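Local coordinates for protein phenol hydroxylase component phL (Pseudomonas stutzeri, PDB 3U52) that probably serves as the all-helical beta-type subunit of a multicomponent phenol hydroxylase, packing against another protein of the complex and a second copy of itself, at residues W70-Y81 / T145-Y155; Q92-E103 / Y166-I174. All coordinates share one frame; numbering follows the deposited sequence.

Contact 1. Residues W70-Y81 / T145-Y155; sequences WCAVSDPRQFYY and TATTVSQMHIY
Thr-148 and Val-73 supply the hydrogen bond that ties the loop 70-81 to the first turns of the helix beginning after Ala-146. OG1 of Thr-148 donates to O of Val-73 at 2.8 Å, almost in line with the C=O bond (175°); chi1 of 54° turns the hydroxyl toward this loop carbonyl.

Apolar contacts flank it. The small Ala-146 lets its CB meet CB of Trp-70 at 3.7 Å. CG1 of Val-73 touches CG2 of Val-149 at 3.8 Å. It also meets CE of Met-152, whose flexible thioether runs past Asp-75 in the opposite direction, Met-152 SD lying 3.8 Å from Asp-75 CB. Farther on, the Tyr-155 ring turns its edge to a carbonyl, CE1 lying 3.6 Å from O of Phe-79.

The Asp-75 and Arg-77 pair lies within the loop. Arg-77 grips Asp-75 side-on, NE to OD1 at 3.0 Å and NH2 to OD2 at 2.9 Å, while its NH1 pairs with Glu-259 of helix 251-274 and a water links NH2 to O of Met-152. OD1 also accepts from N of Arg-77. With an alanine here, Arg-77 would probably be held less firmly, leaning on Glu-259 and the water, and its backbone N would lose this acceptor. The bend is an Asx turn combined with a type I beta turn over residues 75-78, in a loop laid along a helix start.

Contact 2. Residues Q92-E103 / Y166-I174; sequences QESAETSFGFCE and YLSRIALMI
Helices 81-105 and 147-175 of this all-helical subunit run side by side here, nearly parallel, their local axes 11.0 Å apart and crossing at -16°. The knob is Phe-99, whose ring enters a hole formed by Tyr-166, Arg-169, Ile-170 and Met-173. Its large flat side chain suits this wide spacing: CE1 reaches CD2 of Tyr-166 at 3.6 Å, CZ lies near CG1 of Ile-170, and CD2 meets CE of Met-173 at 3.4 Å. The Phe-99 and Tyr-166 rings form a nearly parallel but strongly offset pair with little overlap, their centroids 5.3 Å from each other.

Over one face of Phe-99 lies the guanidinium of Arg-169, a cation-pi contact 21° off the ring normal. The same group meets Glu-96 end-on: NH2 reaches the syn lone pair of OE2 at 2.6 Å, and NH1 takes OE1 at 3.1 Å. On the anti side of OE2 the hydroxyl of Tyr-166 donates a longer bond of 3.3 Å, so the oxygen has two donors and the carboxylate is restrained from turning. Glu-96 bends at chi2 (-49°), which brings its acid end back across to the other helix. An acidic side chain of another protein makes a long, weak ion pair with Arg-169, and like charge also comes close to Glu-96.

Small Ala-95 leaves room for the Tyr-166 phenol, its CB 3.4 Å from OH. At the other end SD of Met-173 rests on CB of Cys-102, and a water joins OE2 of Glu-103 to O of Met-173. Knobs-into-holes packing, with a salt bridge from Glu-96 to Arg-169, one wall of the hole, thus joins two long helices of the bundle.

Helix 147-175 is common to both contacts: its N-terminal turns take the loop 70-81 in contact 1, and its C-terminal part packs on helix 81-105 in contact 2. Their centres lie 30 Å apart, the nearest atoms about 12 Å, so they do not touch. Along the chain the segments alternate, 70-81, 92-103, 145-155, 166-174: the loop leads directly into helix 81-105, and the chain returns through helices 113-122 and 126-143. One helix is therefore held near both ends by the same continuous stretch of chain. All four segments belong to the part of the chain related to methane, phenol and alkene hydroxylases. Both contacts adjoin another protein of the assembly; contact 2 also adjoins the second copy of this subunit.

Contact 1. Residues W70-Y81 / T145-Y155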
loop_
_atom_site.group_PDB
_atom_site.type_symbol
_atom_site.label_atom_id
_atom_site.label_comp_id
_atom_site.label_asym_id
_atom_site.label_seq_id
_atom_site.Cartn_x
_atom_site.Cartn_y
_atom_site.Cartn_z
ATOM N N TRP D 70 19.286 -19.405 22.460
ATOM C CA TRP D 70 18.950 -19.895 21.099
ATOM C C TRP D 70 18.742 -18.794 20.025
ATOM O O TRP D 70 18.848 -19.061 18.823
ATOM C CB TRP D 70 17.757 -20.848 21.119
ATOM C CG TRP D 70 18.132 -22.283 21.315
ATOM C CD1 TRP D 70 17.917 -23.045 22.442
ATOM C CD2 TRP D 70 18.789 -23.148 20.363
ATOM N NE1 TRP D 70 18.403 -24.325 22.243
ATOM C CE2 TRP D 70 18.941 -24.417 20.984
ATOM C CE3 TRP D 70 19.289 -22.962 19.058
ATOM C CZ2 TRP D 70 19.561 -25.501 20.343
ATOM C CZ3 TRP D 70 19.890 -24.039 18.410
ATOM C CH2 TRP D 70 20.033 -25.302 19.069
ATOM N N CYS D 71 18.398 -17.576 20.462
ATOM C CA CYS D 71 18.422 -16.368 19.596
ATOM C C CYS D 71 19.804 -15.920 19.108
ATOM O O CYS D 71 19.886 -14.988 18.312
ATOM C CB CYS D 71 17.777 -15.186 20.295
ATOM S SG CYS D 71 16.112 -15.546 20.673
ATOM N N ALA D 72 20.881 -16.552 19.584
ATOM C CA ALA D 72 22.167 -16.455 18.901
ATOM C C ALA D 72 22.035 -16.940 17.443
ATOM O O ALA D 72 22.788 -16.502 16.558
ATOM C CB ALA D 72 23.224 -17.303 19.610
ATOM N N VAL D 73 21.127 -17.874 17.192
ATOM C CA VAL D 73 20.920 -18.340 15.823
ATOM C C VAL D 73 19.927 -17.387 15.178
ATOM O O VAL D 73 18.774 -17.310 15.609
ATOM C CB VAL D 73 20.424 -19.803 15.762
ATOM C CG1 VAL D 73 19.949 -20.150 14.363
ATOM C CG2 VAL D 73 21.527 -20.775 16.212
ATOM N N SER D 74 20.395 -16.627 14.189
ATOM C CA SER D 74 19.584 -15.616 13.508
ATOM C C SER D 74 19.748 -15.784 12.002
ATOM O O SER D 74 20.714 -16.382 11.542
ATOM C CB SER D 74 20.012 -14.202 13.895
ATOM O OG SER D 74 19.837 -14.006 15.298
ATOM N N ASP D 75 18.818 -15.218 11.248
ATOM C CA ASP D 75 18.743 -15.440 9.811
ATOM C C ASP D 75 19.480 -14.281 9.107
ATOM O O ASP D 75 19.085 -13.123 9.262
ATOM C CB ASP D 75 17.275 -15.495 9.372
ATOM C CG ASP D 75 17.112 -15.845 7.886
ATOM O OD1 ASP D 75 18.123 -16.031 7.196
ATOM O OD2 ASP D 75 15.981 -15.922 7.392
ATOM N N PRO D 76 20.562 -14.592 8.356
ATOM C CA PRO D 76 21.256 -13.599 7.522
ATOM C C PRO D 76 20.363 -12.938 6.455
ATOM O O PRO D 76 20.616 -11.786 6.100
ATOM C CB PRO D 76 22.399 -14.402 6.849
ATOM C CG PRO D 76 22.504 -15.691 7.626
ATOM C CD PRO D 76 21.165 -15.934 8.284
ATOM N N ARG D 77 19.362 -13.651 5.930
ATOM C CA ARG D 77 18.396 -13.118 4.964
ATOM C C ARG D 77 17.360 -12.166 5.633
ATOM O O ARG D 77 16.663 -11.425 4.949
ATOM C CB ARG D 77 17.661 -14.283 4.269
ATOM C CG ARG D 77 18.542 -15.326 3.572
ATOM C CD ARG D 77 17.717 -16.616 3.361
ATOM N NE ARG D 77 17.052 -17.074 4.591
ATOM C CZ ARG D 77 16.098 -18.010 4.647
ATOM N NH1 ARG D 77 15.758 -18.667 3.567
ATOM N NH2 ARG D 77 15.519 -18.320 5.805
ATOM N N GLN D 78 17.254 -12.214 6.964
ATOM C CA GLN D 78 16.259 -11.409 7.723
ATOM C C GLN D 78 14.795 -11.638 7.287
ATOM O O GLN D 78 13.991 -10.707 7.185
ATOM C CB GLN D 78 16.643 -9.939 7.663
ATOM C CG GLN D 78 18.115 -9.746 7.996
ATOM C CD GLN D 78 18.368 -9.550 9.440
ATOM O OE1 GLN D 78 18.885 -10.470 10.135
ATOM N NE2 GLN D 78 18.033 -8.360 9.940
ATOM N N PHE D 79 14.454 -12.894 7.026
ATOM C CA PHE D 79 13.129 -13.244 6.603
ATOM C C PHE D 79 12.167 -13.266 7.809
ATOM O O PHE D 79 12.222 -14.145 8.643
ATOM C CB PHE D 79 13.126 -14.621 5.924
ATOM C CG PHE D 79 13.541 -14.627 4.477
ATOM C CD1 PHE D 79 13.522 -15.832 3.765
ATOM C CD2 PHE D 79 13.948 -13.480 3.808
ATOM C CE1 PHE D 79 13.915 -15.869 2.405
ATOM C CE2 PHE D 79 14.350 -13.520 2.453
ATOM C CZ PHE D 79 14.309 -14.694 1.742
ATOM N N TYR D 80 11.275 -12.289 7.867
ATOM C CA TYR D 80 10.009 -12.438 8.586
ATOM C C TYR D 80 9.045 -12.819 7.497
ATOM O O TYR D 80 9.455 -12.882 6.310
ATOM C CB TYR D 80 9.630 -11.164 9.351
ATOM C CG TYR D 80 9.562 -9.942 8.471
ATOM C CD1 TYR D 80 8.348 -9.480 8.010
ATOM C CD2 TYR D 80 10.701 -9.266 8.103
ATOM C CE1 TYR D 80 8.264 -8.387 7.169
ATOM C CE2 TYR D 80 10.626 -8.163 7.282
ATOM C CZ TYR D 80 9.394 -7.737 6.811
ATOM O OH TYR D 80 9.286 -6.636 5.974
ATOM N N TYR D 81 7.774 -13.060 7.839
ATOM C CA TYR D 81 6.831 -13.626 6.879
ATOM C C TYR D 81 6.741 -12.817 5.571
ATOM O O TYR D 81 6.797 -13.384 4.494
ATOM C CB TYR D 81 5.432 -13.762 7.481
ATOM C CG TYR D 81 4.429 -14.325 6.533
ATOM C CD1 TYR D 81 4.188 -15.702 6.474
ATOM C CD2 TYR D 81 3.690 -13.492 5.691
ATOM C CE1 TYR D 81 3.241 -16.225 5.626
ATOM C CE2 TYR D 81 2.711 -14.028 4.827
ATOM C CZ TYR D 81 2.510 -15.388 4.811
ATOM O OH TYR D 81 1.557 -15.910 4.001
ATOM N N THR D 145 12.499 -24.011 20.191
ATOM C CA THR D 145 11.870 -23.027 21.088
ATOM C C THR D 145 11.961 -21.560 20.552
ATOM O O THR D 145 11.014 -20.797 20.675
ATOM C CB THR D 145 12.391 -23.135 22.560
ATOM O OG1 THR D 145 13.819 -23.116 22.548
ATOM C CG2 THR D 145 11.928 -24.434 23.196
ATOM N N ALA D 146 13.078 -21.189 19.953
ATOM C CA ALA D 146 13.284 -19.802 19.533
ATOM C C ALA D 146 12.522 -19.534 18.234
ATOM O O ALA D 146 12.556 -20.342 17.298
ATOM C CB ALA D 146 14.754 -19.560 19.343
ATOM N N THR D 147 11.817 -18.412 18.177
ATOM C CA THR D 147 11.114 -17.981 16.932
ATOM C C THR D 147 12.051 -17.854 15.743
ATOM O O THR D 147 11.678 -18.234 14.661
ATOM C CB THR D 147 10.286 -16.692 17.137
ATOM O OG1 THR D 147 9.248 -17.013 18.051
ATOM C CG2 THR D 147 9.648 -16.209 15.816
ATOM N N THR D 148 13.281 -17.392 15.970
ATOM C CA THR D 148 14.282 -17.238 14.903
ATOM C C THR D 148 14.585 -18.594 14.289
ATOM O O THR D 148 14.806 -18.695 13.088
ATOM C CB THR D 148 15.628 -16.612 15.392
ATOM O OG1 THR D 148 16.137 -17.363 16.506
ATOM C CG2 THR D 148 15.481 -15.152 15.821
ATOM N N VAL D 149 14.589 -19.644 15.116
ATOM C CA VAL D 149 14.888 -20.993 14.613
ATOM C C VAL D 149 13.650 -21.656 14.026
ATOM O O VAL D 149 13.707 -22.176 12.921
ATOM C CB VAL D 149 15.497 -21.853 15.741
ATOM C CG1 VAL D 149 15.688 -23.303 15.270
ATOM C CG2 VAL D 149 16.821 -21.194 16.236
ATOM N N SER D 150 12.515 -21.628 14.727
ATOM C CA SER D 150 11.324 -22.296 14.171
ATOM C C SER D 150 10.807 -21.638 12.853
ATOM O O SER D 150 10.345 -22.332 11.930
ATOM C CB SER D 150 10.220 -22.385 15.225
ATOM O OG SER D 150 9.862 -21.050 15.630
ATOM N N GLN D 151 10.907 -20.306 12.734
ATOM C CA GLN D 151 10.426 -19.716 11.478
ATOM C C GLN D 151 11.305 -20.150 10.306
ATOM O O GLN D 151 10.812 -20.369 9.245
ATOM C CB GLN D 151 10.240 -18.202 11.562
ATOM C CG GLN D 151 11.485 -17.390 11.427
ATOM C CD GLN D 151 11.186 -15.866 11.455
ATOM O OE1 GLN D 151 11.915 -15.084 12.082
ATOM N NE2 GLN D 151 10.151 -15.466 10.755
ATOM N N MET D 152 12.608 -20.307 10.502
ATOM C CA MET D 152 13.468 -20.703 9.362
ATOM C C MET D 152 13.118 -22.094 8.909
ATOM O O MET D 152 13.193 -22.431 7.741
ATOM C CB MET D 152 14.934 -20.641 9.786
ATOM C CG MET D 152 15.457 -19.208 10.013
ATOM S SD MET D 152 17.291 -19.193 10.127
ATOM C CE MET D 152 17.680 -20.087 11.620
ATOM N N HIS D 153 12.704 -22.936 9.849
ATOM C CA HIS D 153 12.243 -24.287 9.484
ATOM C C HIS D 153 10.846 -24.408 8.833
ATOM O O HIS D 153 10.673 -25.212 7.921
ATOM C CB HIS D 153 12.414 -25.233 10.688
ATOM C CG HIS D 153 13.841 -25.462 11.021
ATOM N ND1 HIS D 153 14.542 -24.645 11.875
ATOM C CD2 HIS D 153 14.717 -26.400 10.585
ATOM C CE1 HIS D 153 15.790 -25.070 11.961
ATOM N NE2 HIS D 153 15.921 -26.137 11.199
ATOM N N ILE D 154 9.862 -23.604 9.245
ATOM C CA ILE D 154 8.600 -23.639 8.527
ATOM C C ILE D 154 8.779 -23.085 7.087
ATOM O O ILE D 154 8.217 -23.642 6.154
ATOM C CB ILE D 154 7.402 -22.942 9.253
ATOM C CG1 ILE D 154 6.089 -23.277 8.536
ATOM C CG2 ILE D 154 7.548 -21.412 9.250
ATOM C CD1 ILE D 154 5.252 -24.363 9.134
ATOM N N TYR D 155 9.554 -22.012 6.917
ATOM C CA TYR D 155 9.810 -21.458 5.565
ATOM C C TYR D 155 10.467 -22.527 4.668
ATOM O O TYR D 155 10.034 -22.774 3.544
ATOM C CB TYR D 155 10.724 -20.218 5.654
ATOM C CG TYR D 155 10.103 -19.048 6.407
ATOM C CD1 TYR D 155 10.894 -18.087 7.017
ATOM C CD2 TYR D 155 8.696 -18.896 6.477
ATOM C CE1 TYR D 155 10.309 -17.014 7.726
ATOM C CE2 TYR D 155 8.117 -17.826 7.173
ATOM C CZ TYR D 155 8.952 -16.900 7.770
ATOM O OH TYR D 155 8.446 -15.878 8.513
HETATM O O HOH W 1 14.296 -20.708 5.892
#

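Contact 2. Residues Q92-E103 / Y166-I174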
loop_
_atom_site.group_PDB
_atom_site.type_symbol
_atom_site.label_atom_id
_atom_site.label_comp_id
_atom_site.label_asym_id
_atom_site.label_seq_id
_atom_site.Cartn_x
_atom_site.Cartn_y
_atom_site.Cartn_z
ATOM N N GLN D 92 8.766 -17.462 -8.057
ATOM C CA GLN D 92 7.749 -18.303 -8.741
ATOM C C GLN D 92 7.287 -17.685 -10.059
ATOM O O GLN D 92 6.871 -18.409 -10.973
ATOM C CB GLN D 92 6.540 -18.711 -7.837
ATOM C CG GLN D 92 5.583 -17.593 -7.427
ATOM C CD GLN D 92 4.638 -17.104 -8.555
ATOM O OE1 GLN D 92 3.997 -17.888 -9.257
ATOM N NE2 GLN D 92 4.567 -15.794 -8.723
ATOM N N GLU D 93 7.382 -16.350 -10.155
ATOM C CA GLU D 93 7.043 -15.658 -11.402
ATOM C C GLU D 93 7.852 -16.220 -12.565
ATOM O O GLU D 93 7.264 -16.588 -13.600
ATOM C CB GLU D 93 7.186 -14.124 -11.310
ATOM C CG GLU D 93 6.800 -13.416 -12.616
ATOM C CD GLU D 93 5.329 -13.634 -13.018
ATOM O OE1 GLU D 93 5.059 -13.902 -14.218
ATOM O OE2 GLU D 93 4.447 -13.538 -12.130
ATOM N N SER D 94 9.163 -16.327 -12.374
ATOM C CA SER D 94 10.027 -16.844 -13.429
ATOM C C SER D 94 9.789 -18.341 -13.636
ATOM O O SER D 94 9.887 -18.830 -14.757
ATOM C CB SER D 94 11.507 -16.616 -13.067
ATOM O OG SER D 94 11.844 -15.241 -13.069
ATOM N N ALA D 95 9.506 -19.082 -12.555
ATOM C CA ALA D 95 9.332 -20.528 -12.681
ATOM C C ALA D 95 8.051 -20.841 -13.417
ATOM O O ALA D 95 8.040 -21.726 -14.233
ATOM C CB ALA D 95 9.373 -21.202 -11.304
ATOM N N GLU D 96 6.978 -20.099 -13.166
ATOM C CA GLU D 96 5.677 -20.329 -13.825
ATOM C C GLU D 96 5.746 -20.062 -15.324
ATOM O O GLU D 96 5.143 -20.751 -16.118
ATOM C CB GLU D 96 4.559 -19.448 -13.260
ATOM C CG GLU D 96 4.076 -19.893 -11.876
ATOM C CD GLU D 96 3.772 -21.391 -11.777
ATOM O OE1 GLU D 96 2.987 -21.909 -12.607
ATOM O OE2 GLU D 96 4.305 -22.029 -10.845
ATOM N N THR D 97 6.498 -19.035 -15.671
ATOM C CA THR D 97 6.707 -18.660 -17.068
ATOM C C THR D 97 7.568 -19.700 -17.807
ATOM O O THR D 97 7.285 -20.010 -18.947
ATOM C CB THR D 97 7.315 -17.240 -17.089
ATOM O OG1 THR D 97 6.206 -16.334 -16.965
ATOM C CG2 THR D 97 8.019 -16.967 -18.351
ATOM N N SER D 98 8.575 -20.260 -17.130
ATOM C CA SER D 98 9.396 -21.345 -17.732
ATOM C C SER D 98 8.599 -22.620 -17.952
ATOM O O SER D 98 8.756 -23.262 -18.964
ATOM C CB SER D 98 10.631 -21.611 -16.908
ATOM O OG SER D 98 11.391 -20.432 -16.890
ATOM N N PHE D 99 7.742 -22.978 -16.988
ATOM C CA PHE D 99 6.780 -24.090 -17.159
ATOM C C PHE D 99 5.806 -23.895 -18.320
ATOM O O PHE D 99 5.567 -24.821 -19.089
ATOM C CB PHE D 99 6.035 -24.420 -15.817
ATOM C CG PHE D 99 6.785 -25.376 -14.955
ATOM C CD1 PHE D 99 7.831 -24.939 -14.157
ATOM C CD2 PHE D 99 6.500 -26.742 -15.019
ATOM C CE1 PHE D 99 8.577 -25.833 -13.393
ATOM C CE2 PHE D 99 7.250 -27.654 -14.274
ATOM C CZ PHE D 99 8.284 -27.209 -13.461
ATOM N N GLY D 100 5.232 -22.705 -18.442
ATOM C CA GLY D 100 4.314 -22.411 -19.554
ATOM C C GLY D 100 4.999 -22.514 -20.916
ATOM O O GLY D 100 4.426 -23.037 -21.843
ATOM N N PHE D 101 6.219 -22.006 -21.010
ATOM C CA PHE D 101 7.065 -22.067 -22.208
ATOM C C PHE D 101 7.388 -23.522 -22.627
ATOM O O PHE D 101 7.297 -23.860 -23.786
ATOM C CB PHE D 101 8.329 -21.293 -21.875
ATOM C CG PHE D 101 9.308 -21.155 -22.991
ATOM C CD1 PHE D 101 9.217 -20.080 -23.892
ATOM C CD2 PHE D 101 10.381 -22.026 -23.095
ATOM C CE1 PHE D 101 10.175 -19.915 -24.893
ATOM C CE2 PHE D 101 11.329 -21.877 -24.099
ATOM C CZ PHE D 101 11.239 -20.820 -24.985
ATOM N N CYS D 102 7.757 -24.385 -21.677
ATOM C CA CYS D 102 8.070 -25.782 -21.995
ATOM C C CYS D 102 6.801 -26.535 -22.405
ATOM O O CYS D 102 6.825 -27.332 -23.333
ATOM C CB CYS D 102 8.773 -26.469 -20.825
ATOM S SG CYS D 102 10.418 -25.775 -20.453
ATOM N N GLU D 103 5.698 -26.243 -21.721
ATOM C CA GLU D 103 4.411 -26.827 -22.003
ATOM C C GLU D 103 3.894 -26.389 -23.393
ATOM O O GLU D 103 3.537 -27.249 -24.189
ATOM C CB GLU D 103 3.413 -26.510 -20.868
ATOM C CG GLU D 103 1.921 -26.719 -21.163
ATOM C CD GLU D 103 1.498 -28.174 -21.142
ATOM O OE1 GLU D 103 0.638 -28.545 -20.304
ATOM O OE2 GLU D 103 2.021 -28.955 -21.972
ATOM N N TYR D 166 6.823 -28.568 -8.181
ATOM C CA TYR D 166 7.523 -28.411 -9.472
ATOM C C TYR D 166 7.987 -29.729 -10.122
ATOM O O TYR D 166 7.784 -29.916 -11.328
ATOM C CB TYR D 166 8.725 -27.483 -9.324
ATOM C CG TYR D 166 8.285 -26.045 -9.221
ATOM C CD1 TYR D 166 8.877 -25.172 -8.319
ATOM C CD2 TYR D 166 7.283 -25.561 -10.050
ATOM C CE1 TYR D 166 8.450 -23.830 -8.225
ATOM C CE2 TYR D 166 6.843 -24.225 -9.969
ATOM C CZ TYR D 166 7.423 -23.379 -9.057
ATOM O OH TYR D 166 7.007 -22.069 -8.986
ATOM N N LEU D 167 8.604 -30.617 -9.334
ATOM C CA LEU D 167 9.089 -31.924 -9.848
ATOM C C LEU D 167 7.896 -32.767 -10.326
ATOM O O LEU D 167 7.933 -33.359 -11.409
ATOM C CB LEU D 167 9.937 -32.663 -8.787
ATOM C CG LEU D 167 11.330 -32.155 -8.406
ATOM C CD1 LEU D 167 11.791 -32.760 -7.060
ATOM C CD2 LEU D 167 12.360 -32.392 -9.512
ATOM N N SER D 168 6.829 -32.803 -9.534
ATOM C CA SER D 168 5.547 -33.350 -9.974
ATOM C C SER D 168 5.048 -32.840 -11.332
ATOM O O SER D 168 4.561 -33.612 -12.184
ATOM C CB SER D 168 4.489 -33.068 -8.932
ATOM O OG SER D 168 4.878 -33.653 -7.713
ATOM N N ARG D 169 5.115 -31.522 -11.528
ATOM C CA ARG D 169 4.612 -30.931 -12.750
ATOM C C ARG D 169 5.416 -31.289 -13.983
ATOM O O ARG D 169 4.889 -31.331 -15.088
ATOM C CB ARG D 169 4.571 -29.417 -12.603
ATOM C CG ARG D 169 3.358 -28.976 -11.791
ATOM C CD ARG D 169 2.895 -27.708 -12.414
ATOM N NE ARG D 169 3.204 -26.645 -11.525
ATOM C CZ ARG D 169 3.377 -25.374 -11.857
ATOM N NH1 ARG D 169 3.360 -24.946 -13.124
ATOM N NH2 ARG D 169 3.612 -24.544 -10.864
ATOM N N ILE D 170 6.692 -31.528 -13.807
ATOM C CA ILE D 170 7.500 -32.038 -14.911
ATOM C C ILE D 170 6.891 -33.355 -15.399
ATOM O O ILE D 170 6.724 -33.572 -16.606
ATOM C CB ILE D 170 8.940 -32.283 -14.445
ATOM C CG1 ILE D 170 9.635 -30.933 -14.176
ATOM C CG2 ILE D 170 9.672 -33.157 -15.457
ATOM C CD1 ILE D 170 11.067 -31.057 -13.768
ATOM N N ALA D 171 6.519 -34.229 -14.466
ATOM C CA ALA D 171 5.922 -35.501 -14.850
ATOM C C ALA D 171 4.589 -35.282 -15.512
ATOM O O ALA D 171 4.283 -35.948 -16.510
ATOM C CB ALA D 171 5.787 -36.400 -13.665
ATOM N N LEU D 172 3.794 -34.341 -14.979
ATOM C CA LEU D 172 2.511 -34.002 -15.561
ATOM C C LEU D 172 2.658 -33.419 -16.956
ATOM O O LEU D 172 1.782 -33.603 -17.809
ATOM C CB LEU D 172 1.729 -33.034 -14.661
ATOM C CG LEU D 172 1.159 -33.734 -13.430
ATOM C CD1 LEU D 172 0.448 -32.753 -12.487
ATOM C CD2 LEU D 172 0.197 -34.903 -13.818
ATOM N N MET D 173 3.754 -32.709 -17.181
ATOM C CA MET D 173 4.033 -32.191 -18.492
ATOM C C MET D 173 4.273 -33.364 -19.421
ATOM O O MET D 173 3.731 -33.393 -20.501
ATOM C CB MET D 173 5.266 -31.280 -18.469
ATOM C CG MET D 173 5.240 -30.322 -19.610
ATOM S SD MET D 173 6.603 -29.176 -19.610
ATOM C CE MET D 173 6.385 -28.370 -18.022
ATOM N N ILE D 174 5.084 -34.336 -18.988
ATOM C CA ILE D 174 5.409 -35.515 -19.799
ATOM C C ILE D 174 4.208 -36.378 -20.142
ATOM O O ILE D 174 4.156 -36.913 -21.261
ATOM C CB ILE D 174 6.488 -36.386 -19.116
ATOM C CG1 ILE D 174 7.827 -35.662 -19.149
ATOM C CG2 ILE D 174 6.555 -37.781 -19.766
ATOM C CD1 ILE D 174 8.906 -36.262 -18.265
HETATM O O HOH W 2 2.031 -31.631 -21.524
#